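Local coordinates for protein metallo-beta-lactamase (Simiduia agarivorans, PDB 6MFI) that probably hydrolyses beta-lactam antibiotics as a class B3 metallo-beta-lactamase, using a pair of zinc ions and a water molecule held between them, at residues A42-G47 with S80-G85; H112-G117 with T251-A256. All blocks are in the same frame, centred on the assembly; numbering follows the deposited sequence.

Contact 1 (A42-G47 with S80-G85)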
ATOM      1  N   ALA A  42       3.849   2.542 -15.819  1.00 17.36           N
ATOM      2  CA  ALA A  42       4.042   1.099 -15.792  1.00 17.43           C
ATOM      3  C   ALA A  42       4.446   0.643 -14.395  1.00 16.59           C
ATOM      4  O   ALA A  42       5.134   1.355 -13.658  1.00 17.16           O
ATOM      5  CB  ALA A  42       5.103   0.683 -16.812  1.00 17.65           C
ATOM      6  N   TRP A  43       4.004  -0.563 -14.033  1.00 16.20           N
ATOM      7  CA  TRP A  43       4.242  -1.067 -12.683  1.00 15.77           C
ATOM      8  C   TRP A  43       5.729  -1.259 -12.411  1.00 14.86           C
ATOM      9  O   TRP A  43       6.204  -0.993 -11.301  1.00 15.05           O
ATOM     10  CB  TRP A  43       3.492  -2.383 -12.473  1.00 16.65           C
ATOM     11  CG  TRP A  43       2.003  -2.237 -12.421  1.00 18.10           C
ATOM     12  CD1 TRP A  43       1.296  -1.081 -12.262  1.00 18.86           C
ATOM     13  CD2 TRP A  43       1.036  -3.287 -12.527  1.00 19.04           C
ATOM     14  NE1 TRP A  43      -0.052  -1.348 -12.263  1.00 19.49           N
ATOM     15  CE2 TRP A  43      -0.237  -2.695 -12.425  1.00 19.52           C
ATOM     16  CE3 TRP A  43       1.124  -4.672 -12.703  1.00 19.36           C
ATOM     17  CZ2 TRP A  43      -1.415  -3.439 -12.489  1.00 19.80           C
ATOM     18  CZ3 TRP A  43      -0.045  -5.408 -12.765  1.00 19.79           C
ATOM     19  CH2 TRP A  43      -1.297  -4.791 -12.660  1.00 19.94           C
ATOM     20  N   ASP A  44       6.480  -1.719 -13.410  1.00 14.28           N
ATOM     21  CA  ASP A  44       7.892  -2.035 -13.241  1.00 13.66           C
ATOM     22  C   ASP A  44       8.814  -0.960 -13.801  1.00 13.65           C
ATOM     23  O   ASP A  44      10.011  -1.215 -13.970  1.00 13.48           O
ATOM     24  CB  ASP A  44       8.211  -3.384 -13.889  1.00 14.20           C
ATOM     25  CG  ASP A  44       7.422  -4.526 -13.278  1.00 14.21           C
ATOM     26  OD1 ASP A  44       7.158  -4.483 -12.057  1.00 13.83           O
ATOM     27  OD2 ASP A  44       7.071  -5.470 -14.015  1.00 13.98           O
ATOM     28  N   LYS A  45       8.296   0.226 -14.093  1.00 14.08           N
ATOM     29  CA  LYS A  45       9.147   1.292 -14.609  1.00 15.92           C
ATOM     30  C   LYS A  45       9.997   1.865 -13.481  1.00 16.20           C
ATOM     31  O   LYS A  45       9.456   2.235 -12.433  1.00 16.22           O
ATOM     32  CB  LYS A  45       8.310   2.395 -15.252  1.00 17.45           C
ATOM     33  CG  LYS A  45       9.142   3.546 -15.796  1.00 18.96           C
ATOM     34  CD  LYS A  45       8.278   4.595 -16.473  1.00 20.61           C
ATOM     35  CE  LYS A  45       9.129   5.707 -17.066  1.00 22.10           C
ATOM     36  NZ  LYS A  45      10.099   5.189 -18.071  1.00 23.36           N
ATOM     37  N   PRO A  46      11.315   1.950 -13.650  1.00 16.40           N
ATOM     38  CA  PRO A  46      12.164   2.472 -12.573  1.00 16.07           C
ATOM     39  C   PRO A  46      11.859   3.933 -12.278  1.00 15.96           C
ATOM     40  O   PRO A  46      11.585   4.727 -13.180  1.00 16.88           O
ATOM     41  CB  PRO A  46      13.586   2.293 -13.120  1.00 16.99           C
ATOM     42  CG  PRO A  46      13.460   1.263 -14.200  1.00 17.61           C
ATOM     43  CD  PRO A  46      12.106   1.476 -14.799  1.00 17.23           C
ATOM     44  N   GLY A  47      11.908   4.280 -10.995  1.00 15.71           N
ATOM     45  CA  GLY A  47      11.665   5.632 -10.556  1.00 15.96           C
ATOM     46  C   GLY A  47      12.548   6.011  -9.385  1.00 15.91           C
ATOM     47  O   GLY A  47      13.067   5.151  -8.666  1.00 15.21           O
ATOM     48  N   SER A  80       6.023  -4.349  -1.805  1.00  8.51           N
ATOM     49  CA  SER A  80       7.248  -4.698  -2.507  1.00  8.54           C
ATOM     50  C   SER A  80       7.193  -4.448  -4.004  1.00  9.89           C
ATOM     51  O   SER A  80       8.244  -4.477  -4.654  1.00  8.90           O
ATOM     52  CB  SER A  80       7.586  -6.180  -2.279  1.00  9.78           C
ATOM     53  OG  SER A  80       6.640  -7.014  -2.931  1.00  9.77           O
ATOM     54  N   GLY A  81       6.015  -4.211  -4.571  1.00  9.75           N
ATOM     55  CA  GLY A  81       5.876  -4.235  -6.010  1.00  9.81           C
ATOM     56  C   GLY A  81       5.985  -5.666  -6.517  1.00 10.03           C
ATOM     57  O   GLY A  81       5.924  -6.636  -5.764  1.00  9.72           O
ATOM     58  N   THR A  82       6.152  -5.781  -7.831  1.00 10.27           N
ATOM     59  CA  THR A  82       6.356  -7.089  -8.433  1.00 10.78           C
ATOM     60  C   THR A  82       7.744  -7.614  -8.072  1.00 11.25           C
ATOM     61  O   THR A  82       8.546  -6.944  -7.414  1.00  9.65           O
ATOM     62  CB  THR A  82       6.183  -7.018  -9.949  1.00 10.49           C
ATOM     63  OG1 THR A  82       7.224  -6.210 -10.513  1.00 10.79           O
ATOM     64  CG2 THR A  82       4.833  -6.415 -10.307  1.00 10.60           C
ATOM     65  N   ASP A  83       8.035  -8.841  -8.513  1.00 12.95           N
ATOM     66  CA  ASP A  83       9.384  -9.371  -8.350  1.00 15.15           C
ATOM     67  C   ASP A  83      10.399  -8.523  -9.101  1.00 16.39           C
ATOM     68  O   ASP A  83      11.569  -8.456  -8.706  1.00 16.86           O
ATOM     69  CB  ASP A  83       9.444 -10.824  -8.821  1.00 16.55           C
ATOM     70  CG  ASP A  83      10.516 -11.625  -8.106  1.00 17.97           C
ATOM     71  OD1 ASP A  83      10.824 -11.302  -6.939  1.00 18.16           O
ATOM     72  OD2 ASP A  83      11.050 -12.578  -8.711  1.00 19.30           O
ATOM     73  N   ARG A  84       9.970  -7.867 -10.178  1.00 16.88           N
ATOM     74  CA  ARG A  84      10.842  -6.951 -10.902  1.00 17.74           C
ATOM     75  C   ARG A  84      10.868  -5.575 -10.246  1.00 16.87           C
ATOM     76  O   ARG A  84      11.908  -4.908 -10.240  1.00 17.07           O
ATOM     77  CB  ARG A  84      10.390  -6.847 -12.359  1.00 19.62           C
ATOM     78  CG  ARG A  84      11.415  -6.228 -13.290  1.00 21.59           C
ATOM     79  CD  ARG A  84      12.826  -6.695 -12.962  1.00 22.95           C
ATOM     80  NE  ARG A  84      13.849  -5.792 -13.486  1.00 24.67           N
ATOM     81  CZ  ARG A  84      14.046  -4.543 -13.072  1.00 25.40           C
ATOM     82  NH1 ARG A  84      15.004  -3.812 -13.623  1.00 26.53           N
ATOM     83  NH2 ARG A  84      13.301  -4.024 -12.104  1.00 24.43           N
ATOM     84  N   GLY A  85       9.734  -5.136  -9.694  1.00 15.18           N
ATOM     85  CA  GLY A  85       9.696  -3.875  -8.974  1.00 13.87           C
ATOM     86  C   GLY A  85      10.449  -3.896  -7.661  1.00 12.71           C
ATOM     87  O   GLY A  85      10.880  -2.837  -7.190  1.00 12.13           O
TER
HETATM   88  O   HOH W   1       6.415  -3.554  -9.365  1.00 12.46           O
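The hydroxyl of Thr82 meets the carboxylate of Asp44 and is held both as donor and as acceptor. As donor, Thr82 OG1 gives its proton to Asp44 OD1; the modelled separation of these two atoms, 2.3 Å, is shorter than an ordinary hydrogen bond, so its exact length is doubtful. As acceptor, Thr82 OG1 takes Gly85 N at 2.9 Å, the N-H pointing fairly directly at it (156°), and more weakly Arg84 N. The first torsion puts OG1 in the gap between backbone N and carbonyl carbon (chi1 66°), where it covers the amides of the turn that leads into helix 85-95. A water doubles the link: it accepts from Thr82 N at 2.7 Å and donates to Asp44 OD1 at 2.9 Å. The carboxylate carbon Asp44 CG lies against the methylene Arg84 CB, 3.9 Å away, while the arginine chain, bent at chi2, carries its guanidinium group away from the carboxylate and leaves Arg84 NH2 6.2 Å from Asp44 OD1. Asp44 itself sits in a type I turn, Ala42 to Lys45, and the preceding carbonyl, Trp43 O, is hydrogen-bonded by Thr61. Because amides at the start of the helix donate to the threonine oxygen, they would probably polarise the hydroxyl and make it a stronger donor to Asp44 OD1.

Contact 2 (H112-G117 with T251-A256). With ZN (zinc ion), chain B; ZN (zinc ion), chain C.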
ATOM      1  N   HIS A 112      -2.116  -8.578  -3.968  1.00 11.04           N
ATOM      2  CA  HIS A 112      -2.036  -8.733  -5.412  1.00 12.32           C
ATOM      3  C   HIS A 112      -0.579  -8.711  -5.864  1.00 11.31           C
ATOM      4  O   HIS A 112       0.289  -8.139  -5.200  1.00  9.50           O
ATOM      5  CB  HIS A 112      -2.832  -7.640  -6.125  1.00 14.45           C
ATOM      6  CG  HIS A 112      -4.292  -7.945  -6.252  1.00 17.26           C
ATOM      7  ND1 HIS A 112      -5.175  -7.109  -6.901  1.00 18.65           N
ATOM      8  CD2 HIS A 112      -5.025  -8.996  -5.813  1.00 18.04           C
ATOM      9  CE1 HIS A 112      -6.387  -7.630  -6.855  1.00 18.79           C
ATOM     10  NE2 HIS A 112      -6.324  -8.776  -6.201  1.00 18.52           N
ATOM     11  N   ILE A 113      -0.324  -9.343  -7.014  1.00 11.70           N
ATOM     12  CA  ILE A 113       1.048  -9.570  -7.465  1.00 12.04           C
ATOM     13  C   ILE A 113       1.774  -8.256  -7.728  1.00 11.96           C
ATOM     14  O   ILE A 113       2.998  -8.175  -7.572  1.00  9.68           O
ATOM     15  CB  ILE A 113       1.052 -10.478  -8.713  1.00 13.12           C
ATOM     16  CG1 ILE A 113       2.486 -10.804  -9.141  1.00 13.06           C
ATOM     17  CG2 ILE A 113       0.278  -9.834  -9.854  1.00 14.03           C
ATOM     18  CD1 ILE A 113       2.578 -11.646 -10.395  1.00 13.89           C
ATOM     19  N   ASP A 114       1.047  -7.207  -8.118  1.00 12.51           N
ATOM     20  CA  ASP A 114       1.704  -5.940  -8.413  1.00 12.69           C
ATOM     21  C   ASP A 114       2.149  -5.198  -7.160  1.00 11.33           C
ATOM     22  O   ASP A 114       2.823  -4.170  -7.281  1.00 11.00           O
ATOM     23  CB  ASP A 114       0.786  -5.044  -9.248  1.00 13.91           C
ATOM     24  CG  ASP A 114      -0.572  -4.841  -8.611  1.00 15.59           C
ATOM     25  OD1 ASP A 114      -1.153  -5.829  -8.119  1.00 16.05           O
ATOM     26  OD2 ASP A 114      -1.059  -3.691  -8.609  1.00 17.10           O
ATOM     27  N   HIS A 115       1.804  -5.688  -5.972  1.00 10.32           N
ATOM     28  CA  HIS A 115       2.190  -5.042  -4.725  1.00 10.37           C
ATOM     29  C   HIS A 115       3.016  -5.922  -3.801  1.00  9.83           C
ATOM     30  O   HIS A 115       3.825  -5.391  -3.037  1.00  8.64           O
ATOM     31  CB  HIS A 115       0.944  -4.562  -3.965  1.00 11.07           C
ATOM     32  CG  HIS A 115       0.077  -3.631  -4.754  1.00 11.94           C
ATOM     33  ND1 HIS A 115       0.504  -2.388  -5.171  1.00 12.24           N
ATOM     34  CD2 HIS A 115      -1.189  -3.766  -5.210  1.00 12.51           C
ATOM     35  CE1 HIS A 115      -0.465  -1.797  -5.847  1.00 12.90           C
ATOM     36  NE2 HIS A 115      -1.504  -2.611  -5.884  1.00 12.59           N
ATOM     37  N   VAL A 116       2.840  -7.242  -3.844  1.00  9.78           N
ATOM     38  CA  VAL A 116       3.553  -8.139  -2.941  1.00  9.76           C
ATOM     39  C   VAL A 116       4.245  -9.238  -3.736  1.00  9.27           C
ATOM     40  O   VAL A 116       4.696 -10.238  -3.166  1.00  8.94           O
ATOM     41  CB  VAL A 116       2.602  -8.742  -1.891  1.00  9.56           C
ATOM     42  CG1 VAL A 116       2.007  -7.648  -1.018  1.00  9.42           C
ATOM     43  CG2 VAL A 116       1.503  -9.542  -2.571  1.00  9.77           C
ATOM     44  N   GLY A 117       4.337  -9.060  -5.055  1.00  9.69           N
ATOM     45  CA  GLY A 117       4.935 -10.089  -5.890  1.00  9.73           C
ATOM     46  C   GLY A 117       6.396 -10.341  -5.566  1.00  9.83           C
ATOM     47  O   GLY A 117       6.871 -11.477  -5.638  1.00 10.25           O
ATOM     48  N   THR A 251      -1.155   6.024  -1.538  1.00 13.57           N
ATOM     49  CA  THR A 251      -1.852   4.909  -2.160  1.00 13.75           C
ATOM     50  C   THR A 251      -0.868   3.985  -2.861  1.00 13.71           C
ATOM     51  O   THR A 251       0.142   4.442  -3.405  1.00 14.03           O
ATOM     52  CB  THR A 251      -2.892   5.407  -3.174  1.00 14.16           C
ATOM     53  OG1 THR A 251      -2.282   6.336  -4.077  1.00 14.18           O
ATOM     54  CG2 THR A 251      -4.049   6.087  -2.456  1.00 14.65           C
ATOM     55  N   PRO A 252      -1.139   2.673  -2.857  1.00 13.31           N
ATOM     56  CA  PRO A 252      -0.243   1.739  -3.562  1.00 13.02           C
ATOM     57  C   PRO A 252      -0.105   2.048  -5.041  1.00 13.87           C
ATOM     58  O   PRO A 252       0.974   1.855  -5.616  1.00 13.58           O
ATOM     59  CB  PRO A 252      -0.903   0.375  -3.319  1.00 13.46           C
ATOM     60  CG  PRO A 252      -1.706   0.560  -2.080  1.00 13.58           C
ATOM     61  CD  PRO A 252      -2.210   1.968  -2.133  1.00 13.51           C
ATOM     62  N   HIS A 253      -1.177   2.510  -5.678  1.00 14.99           N
ATOM     63  CA  HIS A 253      -1.075   3.131  -6.987  1.00 16.04           C
ATOM     64  C   HIS A 253      -1.029   4.635  -6.772  1.00 14.79           C
ATOM     65  O   HIS A 253      -2.041   5.219  -6.359  1.00 14.79           O
ATOM     66  CB  HIS A 253      -2.259   2.749  -7.871  1.00 18.97           C
ATOM     67  CG  HIS A 253      -2.330   1.286  -8.182  1.00 21.92           C
ATOM     68  ND1 HIS A 253      -1.606   0.705  -9.199  1.00 22.82           N
ATOM     69  CD2 HIS A 253      -3.039   0.286  -7.606  1.00 22.69           C
ATOM     70  CE1 HIS A 253      -1.866  -0.589  -9.238  1.00 23.30           C
ATOM     71  NE2 HIS A 253      -2.733  -0.870  -8.281  1.00 23.52           N
ATOM     72  N   PRO A 254       0.107   5.296  -7.013  1.00 15.58           N
ATOM     73  CA  PRO A 254       0.226   6.715  -6.634  1.00 15.66           C
ATOM     74  C   PRO A 254      -0.828   7.613  -7.253  1.00 16.12           C
ATOM     75  O   PRO A 254      -1.269   8.569  -6.605  1.00 16.25           O
ATOM     76  CB  PRO A 254       1.635   7.084  -7.118  1.00 16.09           C
ATOM     77  CG  PRO A 254       2.376   5.785  -7.131  1.00 15.82           C
ATOM     78  CD  PRO A 254       1.368   4.755  -7.547  1.00 15.84           C
ATOM     79  N   SER A 255      -1.257   7.333  -8.484  1.00 16.23           N
ATOM     80  CA  SER A 255      -2.258   8.174  -9.125  1.00 17.19           C
ATOM     81  C   SER A 255      -3.649   8.002  -8.529  1.00 17.47           C
ATOM     82  O   SER A 255      -4.543   8.789  -8.859  1.00 18.72           O
ATOM     83  CB  SER A 255      -2.296   7.889 -10.627  1.00 18.12           C
ATOM     84  OG  SER A 255      -1.093   8.297 -11.256  1.00 16.96           O
ATOM     85  N   ALA A 256      -3.856   7.002  -7.666  1.00 16.91           N
ATOM     86  CA  ALA A 256      -5.153   6.848  -7.015  1.00 17.98           C
ATOM     87  C   ALA A 256      -5.459   8.020  -6.091  1.00 18.52           C
ATOM     88  O   ALA A 256      -6.628   8.382  -5.918  1.00 19.67           O
ATOM     89  CB  ALA A 256      -5.206   5.531  -6.240  1.00 17.81           C
TER
HETATM   90 ZN    ZN B 401      -2.698  -2.889  -7.721  1.00 10.69          ZN
HETATM   91 ZN    ZN C 402      -4.942  -5.132  -6.492  0.82 10.05          ZN
HETATM   92  O   HOH W   2      -3.910  -4.432  -8.030  1.00 11.01           O
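Asp114 and His115 share a zinc ion (chain B) with His253 from 251-256, and these shared bonds carry the contact. His112, at the N-cap of the short helix, begins the sequence: its ND1 binds the second zinc (chain C) at 2.0 Å, a site completed by His110 and His188. Asp114 follows with OD2 on the chain B zinc, also at 2.0 Å; its CG lies between backbone N and carbonyl carbon (chi1 54°), and OD2 comes to 3.3 Å from His253 CE1, carboxylate and ring planes 31° apart. Its other oxygen, OD1, accepts a weak bond from the water that bridges the two metals. Next comes His115, whose NE2 binds the same zinc at 2.2 Å. Its ring turns an edge to the face of His253 in an offset edge-to-face pair, planes at 78°, and His253 NE2 closes on the metal at 2.1 Å. Pro252 CB packs 3.4 Å from His115 CE1. Behind His253, its carbonyl O takes Thr251 OG1 and Ala256 N from opposite faces. His110, His112, Asp114 and His115 spell the HxHxDH signature of the metallo-beta-lactamase superfamily, and Asp-His-His about one zinc beside three histidines about the other is the dinuclear site of class B3.

From the N terminus, contact 1 comes first: it closes a loop that holds strands 50-53, 56-58, 67-71 and 74-78, tying the turn ahead of the seven-stranded sheet to the entry of helix 85-95. Contact 2 opens only afterwards and spans a far longer excursion, joining 112-117, beyond strand 103-107 of that sheet, to 251-256, beyond strand 248-250 of the five-stranded sheet. The loops run in series, neither nesting nor crossing, yet the contacts touch in space. Ser80 N probably hydrogen-bonds His115 O at 2.7 Å, and the Trp43 ring packs on Asp114 and His253, so contact 1 lies directly beside the metal ligands.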